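CaaX farnesyltransferase alpha subunit Ram2 (Aspergillus fumigatus, PDB 4L9P) probably forms, together with the beta subunit Ram1, the enzyme that transfers a farnesyl group to the cysteine of CaaX proteins. Local coordinates at residues A66-M69 / S70-L74; W164-R167 / H168-V171; S227-K230 / G231-P234; Y348-R351 / Q352-S356. The protein carries 1 engineered substitution. One frame throughout, in Å; residues are numbered along the deposited sequence. Where two conformers were deposited one is given.

Contact 1 of 4, residues A66-M69 / S70-L74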
ATOM      1  N   ALA A  66     -34.589  -7.926  -3.322  1.00 20.52           N
ATOM      2  CA  ALA A  66     -35.613  -8.669  -2.580  1.00 21.07           C
ATOM      3  C   ALA A  66     -35.049  -9.339  -1.310  1.00 21.99           C
ATOM      4  O   ALA A  66     -35.789  -9.955  -0.550  1.00 23.04           O
ATOM      5  CB  ALA A  66     -36.216  -9.722  -3.520  1.00 22.12           C
ATOM      6  N   ASN A  67     -33.725  -9.247  -1.106  1.00 21.18           N
ATOM      7  CA  ASN A  67     -33.064  -9.932  -0.011  1.00 21.71           C
ATOM      8  C   ASN A  67     -33.351 -11.435  -0.055  1.00 20.47           C
ATOM      9  O   ASN A  67     -33.536 -12.080   0.981  1.00 20.04           O
ATOM     10  CB  ASN A  67     -33.430  -9.314   1.352  1.00 25.00           C
ATOM     11  CG  ASN A  67     -32.403  -9.645   2.437  1.00 28.51           C
ATOM     12  OD1 ASN A  67     -31.205  -9.734   2.180  1.00 29.05           O
ATOM     13  ND2 ASN A  67     -32.881  -9.892   3.635  1.00 30.86           N
ATOM     14  N   GLU A  68     -33.356 -11.984  -1.267  1.00 18.67           N
ATOM     15  CA  GLU A  68     -33.714 -13.382  -1.476  1.00 17.61           C
ATOM     16  C   GLU A  68     -32.593 -14.313  -1.056  1.00 17.16           C
ATOM     17  O   GLU A  68     -31.419 -14.140  -1.528  1.00 17.78           O
ATOM     18  CB  GLU A  68     -34.037 -13.626  -2.939  1.00 16.52           C
ATOM     19  CG  GLU A  68     -34.354 -15.093  -3.211  1.00 17.21           C
ATOM     20  CD  GLU A  68     -34.825 -15.358  -4.639  1.00 18.45           C
ATOM     21  OE1 GLU A  68     -35.634 -14.577  -5.177  1.00 19.77           O
ATOM     22  OE2 GLU A  68     -34.362 -16.370  -5.225  1.00 18.75           O
ATOM     23  N   MET A  69     -32.886 -15.218  -0.136  1.00 18.09           N
ATOM     24  CA  MET A  69     -31.969 -16.254   0.332  1.00 18.70           C
ATOM     25  C   MET A  69     -32.485 -17.557  -0.190  1.00 17.95           C
ATOM     26  O   MET A  69     -33.484 -18.077   0.330  1.00 19.30           O
ATOM     27  CB  MET A  69     -31.917 -16.293   1.870  1.00 20.35           C
ATOM     28  CG  MET A  69     -31.538 -14.938   2.548  1.00 20.36           C
ATOM     29  SD  MET A  69     -29.791 -14.550   2.389  1.00 21.09           S
ATOM     30  CE  MET A  69     -29.853 -13.197   1.262  1.00 20.01           C
ATOM     31  N   SER A  70     -31.889 -18.075  -1.252  1.00 14.74           N
ATOM     32  CA  SER A  70     -32.460 -19.233  -1.925  1.00 14.20           C
ATOM     33  C   SER A  70     -31.375 -20.032  -2.612  1.00 13.21           C
ATOM     34  O   SER A  70     -30.273 -19.526  -2.899  1.00 14.70           O
ATOM     35  CB  SER A  70     -33.450 -18.729  -2.967  1.00 14.07           C
ATOM     36  OG  SER A  70     -32.761 -18.135  -4.063  1.00 15.06           O
ATOM     37  N   GLU A  71     -31.660 -21.262  -2.930  1.00 14.53           N
ATOM     38  CA  GLU A  71     -30.746 -22.061  -3.724  1.00 14.39           C
ATOM     39  C   GLU A  71     -30.497 -21.487  -5.122  1.00 13.71           C
ATOM     40  O   GLU A  71     -29.344 -21.523  -5.618  1.00 12.95           O
ATOM     41  CB  GLU A  71     -31.261 -23.505  -3.839  1.00 15.93           C
ATOM     42  CG  GLU A  71     -31.282 -24.235  -2.507  1.00 19.15           C
ATOM     43  CD  GLU A  71     -29.913 -24.661  -2.027  1.00 21.52           C
ATOM     44  OE1 GLU A  71     -28.924 -24.576  -2.793  1.00 23.12           O
ATOM     45  OE2 GLU A  71     -29.821 -25.087  -0.848  1.00 23.28           O
ATOM     46  N   ARG A  72     -31.525 -20.978  -5.802  1.00 12.65           N
ATOM     47  CA  ARG A  72     -31.293 -20.397  -7.115  1.00 13.34           C
ATOM     48  C   ARG A  72     -30.340 -19.199  -7.005  1.00 12.48           C
ATOM     49  O   ARG A  72     -29.478 -19.027  -7.864  1.00 12.04           O
ATOM     50  CB  ARG A  72     -32.602 -20.030  -7.871  1.00 14.21           C
ATOM     51  CG  ARG A  72     -33.400 -18.898  -7.261  1.00 14.29           C
ATOM     52  CD  ARG A  72     -34.656 -18.563  -8.144  1.00 15.67           C
ATOM     53  NE  ARG A  72     -35.334 -17.460  -7.507  1.00 16.53           N
ATOM     54  CZ  ARG A  72     -36.556 -17.090  -7.811  1.00 17.70           C
ATOM     55  NH1 ARG A  72     -37.198 -17.753  -8.785  1.00 17.89           N
ATOM     56  NH2 ARG A  72     -37.104 -16.078  -7.162  1.00 19.56           N
ATOM     57  N   ALA A  73     -30.533 -18.367  -5.990  1.00 12.96           N
ATOM     58  CA  ALA A  73     -29.656 -17.203  -5.805  1.00 12.70           C
ATOM     59  C   ALA A  73     -28.243 -17.662  -5.536  1.00 11.66           C
ATOM     60  O   ALA A  73     -27.278 -17.039  -6.044  1.00 11.22           O
ATOM     61  CB  ALA A  73     -30.184 -16.332  -4.654  1.00 12.88           C
ATOM     62  N   LEU A  74     -28.088 -18.726  -4.763  1.00 10.87           N
ATOM     63  CA  LEU A  74     -26.748 -19.247  -4.502  1.00 10.49           C
ATOM     64  C   LEU A  74     -26.061 -19.691  -5.809  1.00 10.76           C
ATOM     65  O   LEU A  74     -24.908 -19.334  -6.082  1.00 11.12           O
ATOM     66  CB  LEU A  74     -26.799 -20.362  -3.439  1.00 10.92           C
ATOM     67  CG  LEU A  74     -25.440 -20.969  -3.027  1.00 11.41           C
ATOM     68  CD1 LEU A  74     -24.555 -19.897  -2.319  1.00 12.01           C
ATOM     69  CD2 LEU A  74     -25.690 -22.189  -2.114  1.00 12.88           C
TER
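The carboxylate of Glu68 lies along the edge of the Arg72 guanidinium, close to its plane, and the two flat groups are turned 30° from each other. The grip is side-on and two-pronged: Arg72 NE donates to the syn lone pair of Glu68 OE2 (2.7 Å), and Arg72 NH2 donates almost straight to Glu68 OE1 (2.9 Å, 175°). This salt bridge spans the N-cap of helix 71-83, where Ser70 holds the capping position. With its hydroxyl set between backbone N and carbonyl carbon (chi1 72°), Ser70 OG reaches forward to accept from Ala73 N at 3.0 Å. Glu68 crosses Arg72 at about a right angle, its own chain extended. Both carboxylate oxygens are engaged, which should fix the rotation of the group and probably stabilises its negative charge. On the far side, Arg72 NH1 bonds Glu24 O and Ser27 OG, so the arginine ties the start of the helix to the N-terminal region. Glu68 OE2 has two donors, one on each lone pair: opposite the arginine, the capping hydroxyl Ser70 OG donates to the anti lone pair of Glu68 OE2 at 2.7 Å.

Contact 2 of 4, residues W164-R167 / H168-V171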
ATOM      1  N   TRP A 164      -0.806 -15.393   2.869  1.00  3.68           N
ATOM      2  CA  TRP A 164      -0.164 -15.214   4.147  1.00  3.61           C
ATOM      3  C   TRP A 164      -1.039 -14.472   5.142  1.00  3.34           C
ATOM      4  O   TRP A 164      -1.039 -14.838   6.331  1.00  4.35           O
ATOM      5  CB  TRP A 164       1.181 -14.438   3.968  1.00  3.78           C
ATOM      6  CG  TRP A 164       2.283 -15.313   3.380  1.00  2.52           C
ATOM      7  CD1 TRP A 164       2.800 -15.270   2.078  1.00  3.55           C
ATOM      8  CD2 TRP A 164       2.957 -16.373   4.061  1.00  3.09           C
ATOM      9  NE1 TRP A 164       3.794 -16.226   1.964  1.00  3.03           N
ATOM     10  CE2 TRP A 164       3.912 -16.911   3.156  1.00  3.55           C
ATOM     11  CE3 TRP A 164       2.881 -16.909   5.377  1.00  3.81           C
ATOM     12  CZ2 TRP A 164       4.813 -17.938   3.534  1.00  3.94           C
ATOM     13  CZ3 TRP A 164       3.728 -17.947   5.729  1.00  4.94           C
ATOM     14  CH2 TRP A 164       4.703 -18.475   4.813  1.00  4.25           C
ATOM     15  N   THR A 165      -1.762 -13.433   4.726  1.00  3.83           N
ATOM     16  CA  THR A 165      -2.663 -12.737   5.628  1.00  3.31           C
ATOM     17  C   THR A 165      -3.703 -13.703   6.179  1.00  3.47           C
ATOM     18  O   THR A 165      -3.969 -13.717   7.403  1.00  4.25           O
ATOM     19  CB  THR A 165      -3.332 -11.552   4.897  1.00  4.06           C
ATOM     20  OG1 THR A 165      -2.288 -10.587   4.610  1.00  5.56           O
ATOM     21  CG2 THR A 165      -4.401 -10.917   5.788  1.00  4.59           C
ATOM     22  N   TYR A 166      -4.260 -14.542   5.291  1.00  3.62           N
ATOM     23  CA  TYR A 166      -5.233 -15.547   5.799  1.00  3.50           C
ATOM     24  C   TYR A 166      -4.538 -16.471   6.786  1.00  4.04           C
ATOM     25  O   TYR A 166      -5.128 -16.805   7.856  1.00  4.23           O
ATOM     26  CB  TYR A 166      -5.782 -16.301   4.628  1.00  3.33           C
ATOM     27  CG  TYR A 166      -6.675 -17.488   5.115  1.00  3.32           C
ATOM     28  CD1 TYR A 166      -8.015 -17.278   5.535  1.00  5.28           C
ATOM     29  CD2 TYR A 166      -6.112 -18.756   5.244  1.00  3.88           C
ATOM     30  CE1 TYR A 166      -8.767 -18.351   6.013  1.00  6.52           C
ATOM     31  CE2 TYR A 166      -6.863 -19.820   5.744  1.00  5.33           C
ATOM     32  CZ  TYR A 166      -8.185 -19.573   6.113  1.00  5.92           C
ATOM     33  OH  TYR A 166      -8.982 -20.611   6.564  1.00  7.02           O
ATOM     34  N   ARG A 167      -3.321 -16.911   6.507  1.00  3.38           N
ATOM     35  CA  ARG A 167      -2.684 -17.859   7.423  1.00  3.12           C
ATOM     36  C   ARG A 167      -2.388 -17.196   8.779  1.00  4.30           C
ATOM     37  O   ARG A 167      -2.476 -17.875   9.814  1.00  4.65           O
ATOM     38  CB  ARG A 167      -1.413 -18.472   6.787  1.00  3.87           C
ATOM     39  CG  ARG A 167      -0.975 -19.773   7.549  1.00  4.99           C
ATOM     40  CD  ARG A 167       0.110 -20.540   6.823  1.00  6.33           C
ATOM     41  NE  ARG A 167       0.308 -21.798   7.530  1.00  7.71           N
ATOM     42  CZ  ARG A 167       0.766 -22.919   6.994  1.00  6.52           C
ATOM     43  NH1 ARG A 167       1.147 -22.950   5.721  1.00  7.74           N
ATOM     44  NH2 ARG A 167       0.786 -24.028   7.764  1.00  7.64           N
ATOM     45  N   HIS A 168      -2.093 -15.880   8.816  1.00  3.84           N
ATOM     46  CA  HIS A 168      -1.919 -15.225  10.123  1.00  4.46           C
ATOM     47  C   HIS A 168      -3.261 -15.270  10.871  1.00  4.56           C
ATOM     48  O   HIS A 168      -3.268 -15.596  12.083  1.00  5.07           O
ATOM     49  CB  HIS A 168      -1.594 -13.726   9.883  1.00  5.74           C
ATOM     50  CG  HIS A 168      -1.687 -12.904  11.122  1.00  9.44           C
ATOM     51  ND1 HIS A 168      -0.600 -12.738  11.954  1.00 12.11           N
ATOM     52  CD2 HIS A 168      -2.743 -12.298  11.741  1.00 10.89           C
ATOM     53  CE1 HIS A 168      -0.969 -12.039  13.028  1.00 11.50           C
ATOM     54  NE2 HIS A 168      -2.261 -11.758  12.930  1.00 10.75           N
ATOM     55  N   TRP A 169      -4.372 -14.977  10.193  1.00  5.10           N
ATOM     56  CA  TRP A 169      -5.680 -15.028  10.848  1.00  5.26           C
ATOM     57  C   TRP A 169      -5.933 -16.463  11.359  1.00  5.31           C
ATOM     58  O   TRP A 169      -6.462 -16.638  12.488  1.00  6.32           O
ATOM     59  CB  TRP A 169      -6.784 -14.591   9.842  1.00  5.73           C
ATOM     60  CG  TRP A 169      -8.134 -14.831  10.423  1.00  7.19           C
ATOM     61  CD1 TRP A 169      -8.857 -14.012  11.277  1.00 10.46           C
ATOM     62  CD2 TRP A 169      -8.865 -16.037  10.326  1.00  7.48           C
ATOM     63  NE1 TRP A 169      -9.999 -14.632  11.674  1.00 12.04           N
ATOM     64  CE2 TRP A 169     -10.041 -15.886  11.122  1.00 10.12           C
ATOM     65  CE3 TRP A 169      -8.657 -17.225   9.622  1.00  7.28           C
ATOM     66  CZ2 TRP A 169     -10.996 -16.911  11.246  1.00 11.75           C
ATOM     67  CZ3 TRP A 169      -9.609 -18.260   9.791  1.00  8.83           C
ATOM     68  CH2 TRP A 169     -10.749 -18.072  10.589  1.00 10.32           C
ATOM     69  N   LEU A 170      -5.612 -17.476  10.551  1.00  4.85           N
ATOM     70  CA  LEU A 170      -5.883 -18.869  10.924  1.00  4.40           C
ATOM     71  C   LEU A 170      -5.106 -19.211  12.174  1.00  4.70           C
ATOM     72  O   LEU A 170      -5.666 -19.907  13.098  1.00  5.55           O
ATOM     73  CB  LEU A 170      -5.474 -19.747   9.753  1.00  5.60           C
ATOM     74  CG  LEU A 170      -5.768 -21.241   9.938  1.00  5.17           C
ATOM     75  CD1 LEU A 170      -7.264 -21.505   9.696  1.00  5.75           C
ATOM     76  CD2 LEU A 170      -4.906 -22.023   8.939  1.00  7.24           C
ATOM     77  N   VAL A 171      -3.853 -18.808  12.259  1.00  5.23           N
ATOM     78  CA  VAL A 171      -3.060 -19.076  13.454  1.00  5.72           C
ATOM     79  C   VAL A 171      -3.653 -18.426  14.692  1.00  5.67           C
ATOM     80  O   VAL A 171      -3.732 -19.089  15.753  1.00  6.19           O
ATOM     81  CB  VAL A 171      -1.594 -18.618  13.229  1.00  4.83           C
ATOM     82  CG1 VAL A 171      -0.821 -18.627  14.552  1.00  5.53           C
ATOM     83  CG2 VAL A 171      -0.943 -19.491  12.195  1.00  5.62           C
TER
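Tyr166 O accepts from Leu170 N at 2.8 Å within four successive i to i+4 bonds that run through the middle of helix 161-174, the others running from His168 N to Trp164 O, Trp169 N to Thr165 O and Val171 N to Arg167 O. Outside this backbone ladder the side-chain contact is aromatic and apolar. The Tyr166 ring and the six-membered ring of Trp169 have centroids 5.6 Å apart and planes inclined by 36°, an oblique pairing in which Tyr166 CE1 comes to 3.8 Å from Trp169 CE3. Tyr166 swings its ring along the helix toward the following turn because CG stands opposite the backbone N (chi1 173°). There the phenol end also meets a methyl of Leu170, with Tyr166 OH 3.7 Å from Leu170 CD1, while its polar need is met by Glu146 OE2. The extended Arg167 carries its charge away from this cluster to Asp185 and Glu182, which probably balance it, while His168 NE2 bonds Asp217 OD2 and Thr165 OG1 bonds both Tyr161 O and Ser308 of the Ram1 chain. The helix packs between its neighbours in the alpha-subunit repeat array, with Thr165 and His168 on the Ram1 side: Tyr166 and Trp169 face helix 123-133, Tyr166 and Arg167 also pack on helix 146-156, and Trp164, Arg167, His168 and Val171 lie against helix 197-208.

Contact 3 of 4, residues S227-K230 / G231-P234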
ATOM      1  N   SER A 227       6.801   4.558  21.501  1.00 16.04           N
ATOM      2  CA  SER A 227       7.067   3.885  20.246  1.00 15.02           C
ATOM      3  C   SER A 227       8.509   3.310  20.113  1.00 14.11           C
ATOM      4  O   SER A 227       8.680   2.299  19.441  1.00 12.38           O
ATOM      5  CB  SER A 227       6.622   4.775  19.054  1.00 17.58           C
ATOM      6  OG  SER A 227       7.396   5.916  19.088  1.00 19.76           O
ATOM      7  N   SER A 228       9.530   3.901  20.748  1.00 15.77           N
ATOM      8  CA  SER A 228      10.861   3.295  20.716  1.00 17.70           C
ATOM      9  C   SER A 228      10.908   1.917  21.359  1.00 17.49           C
ATOM     10  O   SER A 228      11.821   1.140  21.090  1.00 18.23           O
ATOM     11  CB  SER A 228      11.903   4.207  21.398  1.00 20.72           C
ATOM     12  OG  SER A 228      11.592   4.358  22.778  1.00 22.43           O
ATOM     13  N   GLU A 229       9.934   1.597  22.202  1.00 15.55           N
ATOM     14  CA  GLU A 229       9.936   0.304  22.874  0.50 15.63           C
ATOM     15  C   GLU A 229       8.932  -0.670  22.241  1.00 13.69           C
ATOM     16  O   GLU A 229       8.656  -1.736  22.787  1.00 12.87           O
ATOM     17  CB  GLU A 229       9.636   0.478  24.355  0.50 17.85           C
ATOM     18  CG  GLU A 229      10.477   1.571  25.034  0.50 20.74           C
ATOM     19  CD  GLU A 229      11.974   1.393  24.818  0.50 24.39           C
ATOM     20  OE1 GLU A 229      12.457   0.264  25.031  0.50 25.53           O
ATOM     21  OE2 GLU A 229      12.672   2.377  24.439  0.50 26.10           O
ATOM     22  N   LYS A 230       8.418  -0.322  21.054  1.00 11.98           N
ATOM     23  CA  LYS A 230       7.428  -1.190  20.411  1.00  9.61           C
ATOM     24  C   LYS A 230       8.112  -2.514  20.081  1.00  9.85           C
ATOM     25  O   LYS A 230       9.216  -2.530  19.505  1.00 11.27           O
ATOM     26  CB  LYS A 230       6.850  -0.496  19.138  1.00  9.71           C
ATOM     27  CG  LYS A 230       5.621  -1.237  18.645  1.00  9.75           C
ATOM     28  CD  LYS A 230       5.036  -0.652  17.352  1.00  9.40           C
ATOM     29  CE  LYS A 230       4.568   0.766  17.477  1.00  8.73           C
ATOM     30  NZ  LYS A 230       3.912   1.194  16.164  1.00  6.15           N
ATOM     31  N   GLY A 231       7.469  -3.622  20.435  1.00  9.35           N
ATOM     32  CA  GLY A 231       8.002  -4.945  20.212  1.00  9.16           C
ATOM     33  C   GLY A 231       8.502  -5.612  21.495  1.00 10.20           C
ATOM     34  O   GLY A 231       8.586  -6.838  21.527  1.00 10.89           O
ATOM     35  N   ARG A 232       8.867  -4.840  22.525  1.00 11.34           N
ATOM     36  CA  ARG A 232       9.388  -5.439  23.768  1.00 12.19           C
ATOM     37  C   ARG A 232       8.431  -6.422  24.410  1.00 12.03           C
ATOM     38  O   ARG A 232       7.266  -6.097  24.660  1.00 12.75           O
ATOM     39  CB  ARG A 232       9.646  -4.327  24.784  1.00 16.37           C
ATOM     40  CG  ARG A 232      10.759  -3.452  24.401  1.00 21.86           C
ATOM     41  CD  ARG A 232      11.952  -3.904  25.162  1.00 28.26           C
ATOM     42  NE  ARG A 232      13.037  -4.195  24.256  1.00 32.55           N
ATOM     43  CZ  ARG A 232      13.837  -3.278  23.729  1.00 33.81           C
ATOM     44  NH1 ARG A 232      13.687  -1.975  24.012  1.00 34.78           N
ATOM     45  NH2 ARG A 232      14.800  -3.682  22.924  1.00 34.71           N
ATOM     46  N   LEU A 233       8.920  -7.637  24.657  1.00 12.67           N
ATOM     47  CA  LEU A 233       8.112  -8.678  25.302  1.00 14.27           C
ATOM     48  C   LEU A 233       7.995  -8.374  26.791  1.00 16.60           C
ATOM     49  O   LEU A 233       8.972  -7.950  27.404  1.00 16.75           O
ATOM     50  CB  LEU A 233       8.813 -10.046  25.207  1.00 14.49           C
ATOM     51  CG  LEU A 233       9.016 -10.592  23.791  1.00 15.16           C
ATOM     52  CD1 LEU A 233      10.060 -11.714  23.694  1.00 15.75           C
ATOM     53  CD2 LEU A 233       7.712 -11.138  23.251  1.00 17.07           C
ATOM     54  N   PRO A 234       6.817  -8.619  27.379  1.00 19.12           N
ATOM     55  CA  PRO A 234       6.633  -8.484  28.824  1.00 21.24           C
ATOM     56  C   PRO A 234       7.480  -9.510  29.583  1.00 22.77           C
ATOM     57  O   PRO A 234       7.953  -9.237  30.696  1.00 25.10           O
ATOM     58  CB  PRO A 234       5.149  -8.842  29.040  1.00 22.10           C
ATOM     59  CG  PRO A 234       4.527  -8.973  27.740  1.00 23.74           C
ATOM     60  CD  PRO A 234       5.564  -8.936  26.670  1.00 21.25           C
TER
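A type II beta turn runs from Glu229 to Arg232 in the loop between helices 197-208 and 238-254. Its closing bond joins Arg232 N to Glu229 O at 3.1 Å, fairly straight, although the donor is tilted from the carbonyl plane. Gly231 occupies the third position with phi 106°, where a CB would collide with Lys230 O; the absent side chain is what lets the chain take this turn. Over the turn the side chains of its first and last residues meet. Glu229 has two conformers, and its side-chain contacts, described for one of them, are less certain. In it, Arg232 NH1 makes a salt bridge with Glu229 OE1 at 2.8 Å, a weak hydrogen bond in its angle of 125°. The carboxylate oxygen arrives at the guanidinium edge, near its plane, and the two planes are 35° apart. Arg232 reaches it by bending at chi2 and chi3, its CG passing 3.2 Å from Glu229 O. Glu229 OE2 accepts from Ser228 OG at 2.8 Å, so in this conformer each oxygen has a donor, that to OE1 weak. Lys230 points from the turn to the Ram1 chain, where its NZ bonds Gln296, Tyr335 and Ser293, while Lys230 O receives Gln270 NE2 of its own chain. An extended Lys230 followed by Gly231 at positive phi defines the type II turn, whose third place is commonly glycine.

Contact 4 of 4, residues Y348-R351 / Q352-S356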
ATOM      1  N   TYR A 348      22.238  11.091   6.594  1.00 10.63           N
ATOM      2  CA  TYR A 348      21.376  11.515   7.730  1.00 10.30           C
ATOM      3  C   TYR A 348      21.866  10.817   9.029  1.00 10.09           C
ATOM      4  O   TYR A 348      21.978  11.460  10.095  1.00 11.10           O
ATOM      5  CB  TYR A 348      19.910  11.179   7.443  1.00 10.55           C
ATOM      6  CG  TYR A 348      18.970  11.348   8.593  1.00 11.93           C
ATOM      7  CD1 TYR A 348      18.546  12.614   8.960  1.00 13.40           C
ATOM      8  CD2 TYR A 348      18.452  10.236   9.290  1.00 12.44           C
ATOM      9  CE1 TYR A 348      17.642  12.803  10.005  1.00 14.68           C
ATOM     10  CE2 TYR A 348      17.553  10.416  10.349  1.00 14.06           C
ATOM     11  CZ  TYR A 348      17.135  11.697  10.691  1.00 15.38           C
ATOM     12  OH  TYR A 348      16.252  11.894  11.740  1.00 17.39           O
ATOM     13  N   ARG A 349      22.187   9.519   8.949  1.00 10.82           N
ATOM     14  CA  ARG A 349      22.710   8.797  10.109  1.00 11.86           C
ATOM     15  C   ARG A 349      24.045   9.389  10.534  1.00 11.07           C
ATOM     16  O   ARG A 349      24.271   9.592  11.722  1.00 12.69           O
ATOM     17  CB  ARG A 349      22.870   7.297   9.864  1.00 11.51           C
ATOM     18  CG  ARG A 349      21.509   6.582   9.697  1.00 12.44           C
ATOM     19  CD  ARG A 349      20.781   6.451  11.058  1.00 14.70           C
ATOM     20  NE  ARG A 349      21.522   5.524  11.914  1.00 16.16           N
ATOM     21  CZ  ARG A 349      21.881   5.756  13.174  1.00 19.23           C
ATOM     22  NH1 ARG A 349      21.605   6.933  13.772  1.00 20.02           N
ATOM     23  NH2 ARG A 349      22.535   4.804  13.855  1.00 20.13           N
ATOM     24  N   ILE A 350      24.930   9.675   9.575  1.00 10.77           N
ATOM     25  CA  ILE A 350      26.224  10.337   9.909  1.00 11.93           C
ATOM     26  C   ILE A 350      25.963  11.669  10.623  1.00 13.44           C
ATOM     27  O   ILE A 350      26.627  11.971  11.620  1.00 13.57           O
ATOM     28  CB  ILE A 350      27.067  10.575   8.644  1.00 11.31           C
ATOM     29  CG1 ILE A 350      27.533   9.211   8.087  1.00 11.99           C
ATOM     30  CG2 ILE A 350      28.283  11.463   8.973  1.00 11.69           C
ATOM     31  CD1 ILE A 350      28.170   9.237   6.706  1.00 12.41           C
ATOM     32  N   ARG A 351      24.999  12.454  10.169  1.00 14.20           N
ATOM     33  CA  ARG A 351      24.711  13.745  10.809  0.53 15.33           C
ATOM     34  C   ARG A 351      24.214  13.533  12.235  1.00 15.98           C
ATOM     35  O   ARG A 351      24.577  14.274  13.138  1.00 17.30           O
ATOM     36  CB  ARG A 351      23.676  14.560  10.009  0.53 16.36           C
ATOM     37  CG  ARG A 351      24.183  14.987   8.634  0.53 17.50           C
ATOM     38  CD  ARG A 351      23.407  16.173   8.012  0.53 19.19           C
ATOM     39  NE  ARG A 351      21.983  15.915   7.849  0.53 19.66           N
ATOM     40  CZ  ARG A 351      21.442  15.289   6.800  0.53 19.05           C
ATOM     41  NH1 ARG A 351      22.231  14.858   5.844  0.53 18.96           N
ATOM     42  NH2 ARG A 351      20.109  15.095   6.712  0.53 17.97           N
ATOM     43  N   GLN A 352      23.386  12.504  12.435  1.00 15.78           N
ATOM     44  CA  GLN A 352      22.840  12.228  13.778  1.00 16.11           C
ATOM     45  C   GLN A 352      23.957  11.803  14.719  1.00 16.42           C
ATOM     46  O   GLN A 352      24.025  12.272  15.853  1.00 18.01           O
ATOM     47  CB  GLN A 352      21.852  11.080  13.753  1.00 17.33           C
ATOM     48  CG  GLN A 352      20.490  11.382  13.102  1.00 17.54           C
ATOM     49  CD  GLN A 352      19.504  10.243  13.318  1.00 19.22           C
ATOM     50  OE1 GLN A 352      19.783   9.093  12.975  1.00 19.84           O
ATOM     51  NE2 GLN A 352      18.337  10.562  13.893  1.00 21.00           N
ATOM     52  N   ILE A 353      24.850  10.943  14.236  1.00 15.76           N
ATOM     53  CA  ILE A 353      25.954  10.446  15.050  1.00 17.10           C
ATOM     54  C   ILE A 353      26.950  11.575  15.375  1.00 17.74           C
ATOM     55  O   ILE A 353      27.465  11.712  16.506  1.00 18.79           O
ATOM     56  CB  ILE A 353      26.688   9.301  14.337  1.00 18.26           C
ATOM     57  CG1 ILE A 353      25.738   8.110  14.195  1.00 19.50           C
ATOM     58  CG2 ILE A 353      28.016   8.985  15.116  1.00 17.84           C
ATOM     59  CD1 ILE A 353      26.218   7.011  13.254  1.00 20.63           C
ATOM     60  N   THR A 354      27.211  12.414  14.389  1.00 18.47           N
ATOM     61  CA  THR A 354      28.100  13.550  14.566  1.00 19.94           C
ATOM     62  C   THR A 354      27.503  14.565  15.584  1.00 21.39           C
ATOM     63  O   THR A 354      28.222  15.083  16.442  1.00 22.41           O
ATOM     64  CB  THR A 354      28.329  14.260  13.212  1.00 21.88           C
ATOM     65  OG1 THR A 354      28.929  13.349  12.287  1.00 22.63           O
ATOM     66  CG2 THR A 354      29.234  15.489  13.394  1.00 22.63           C
ATOM     67  N   ALA A 355      26.187  14.803  15.516  1.00 21.32           N
ATOM     68  CA  ALA A 355      25.542  15.688  16.481  1.00 22.29           C
ATOM     69  C   ALA A 355      25.597  15.065  17.861  1.00 23.66           C
ATOM     70  O   ALA A 355      25.836  15.754  18.859  1.00 24.27           O
ATOM     71  CB  ALA A 355      24.099  15.956  16.083  1.00 21.57           C
ATOM     72  N   SER A 356      25.322  13.765  17.934  1.00 24.36           N
ATOM     73  CA  SER A 356      25.318  13.088  19.228  1.00 26.55           C
ATOM     74  C   SER A 356      26.700  13.154  19.883  1.00 26.26           C
ATOM     75  O   SER A 356      26.825  13.397  21.095  1.00 26.00           O
ATOM     76  CB  SER A 356      24.834  11.640  19.086  1.00 29.43           C
ATOM     77  OG  SER A 356      25.076  10.954  20.305  1.00 32.60           O
TER
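Ile350 O is gripped by two donors of Thr354: the backbone N at 2.9 Å, which continues the alpha-helical pattern, and the hydroxyl OG1 at 2.8 Å. They reach the oxygen from opposite faces of the carbonyl plane, OG1 standing well above it. The threonine hydroxyl folds back on the helix because OG1 lies beside its own backbone N, opposite the carbonyl carbon (chi1 -61°), a common way for a helical threonine to satisfy its hydroxyl. Two residues earlier, Gln352 serves two neighbours. Its amide stacks obliquely on the Tyr348 ring, the planes 29° apart, and its CG sits over the ring face in a CH-pi contact, 4.2 Å from the centroid. Of the amide atoms, NE2 comes to 3.6 Å from Tyr348 CZ. The amide oxygen, Gln352 OE1, accepts from Arg349 NH1 at 2.9 Å. The oxygen lies at the guanidinium edge, near its plane, but the guanidinium and amide planes are perpendicular, and the donor stands above the carbonyl plane instead of on a lone pair. Arg349 curls to make this bond, bending at chi2 and chi3, and Ile353 CD1 lies over one face of its guanidinium. Arg349 NH2 forms salt bridges with Asp312 and Glu316 of helix 304-317, and Ile353 packs on the same helix and on helix 323-338. Arg349 is therefore held by a neutral amide on its own helix and by acids on helix 304-317, which should restrict its rotation and probably compensate its charge.

In the fold
The four contacts follow one another along a chain with helices and no strands, none touching another. Contact 1 opens helix 71-83 near the N-terminal end, contact 2 lies in helix 161-174 close to the chain's centre, contact 3 occupies the loop before helix 238-254, and contact 4 belongs to the last helix, 343-362. The centres of contacts 1 and 2 are about 31 Å apart. Those of contacts 2 and 3 are about 23 Å apart, and those of contacts 3 and 4 about 24 Å. The helices are laid out in an elongated array, as the roughly 65 Å between the centres of contacts 1 and 4 reflects. Contacts 2, 3 and 4 each touch Ram1, so this array meets its partner subunit at widely separated places.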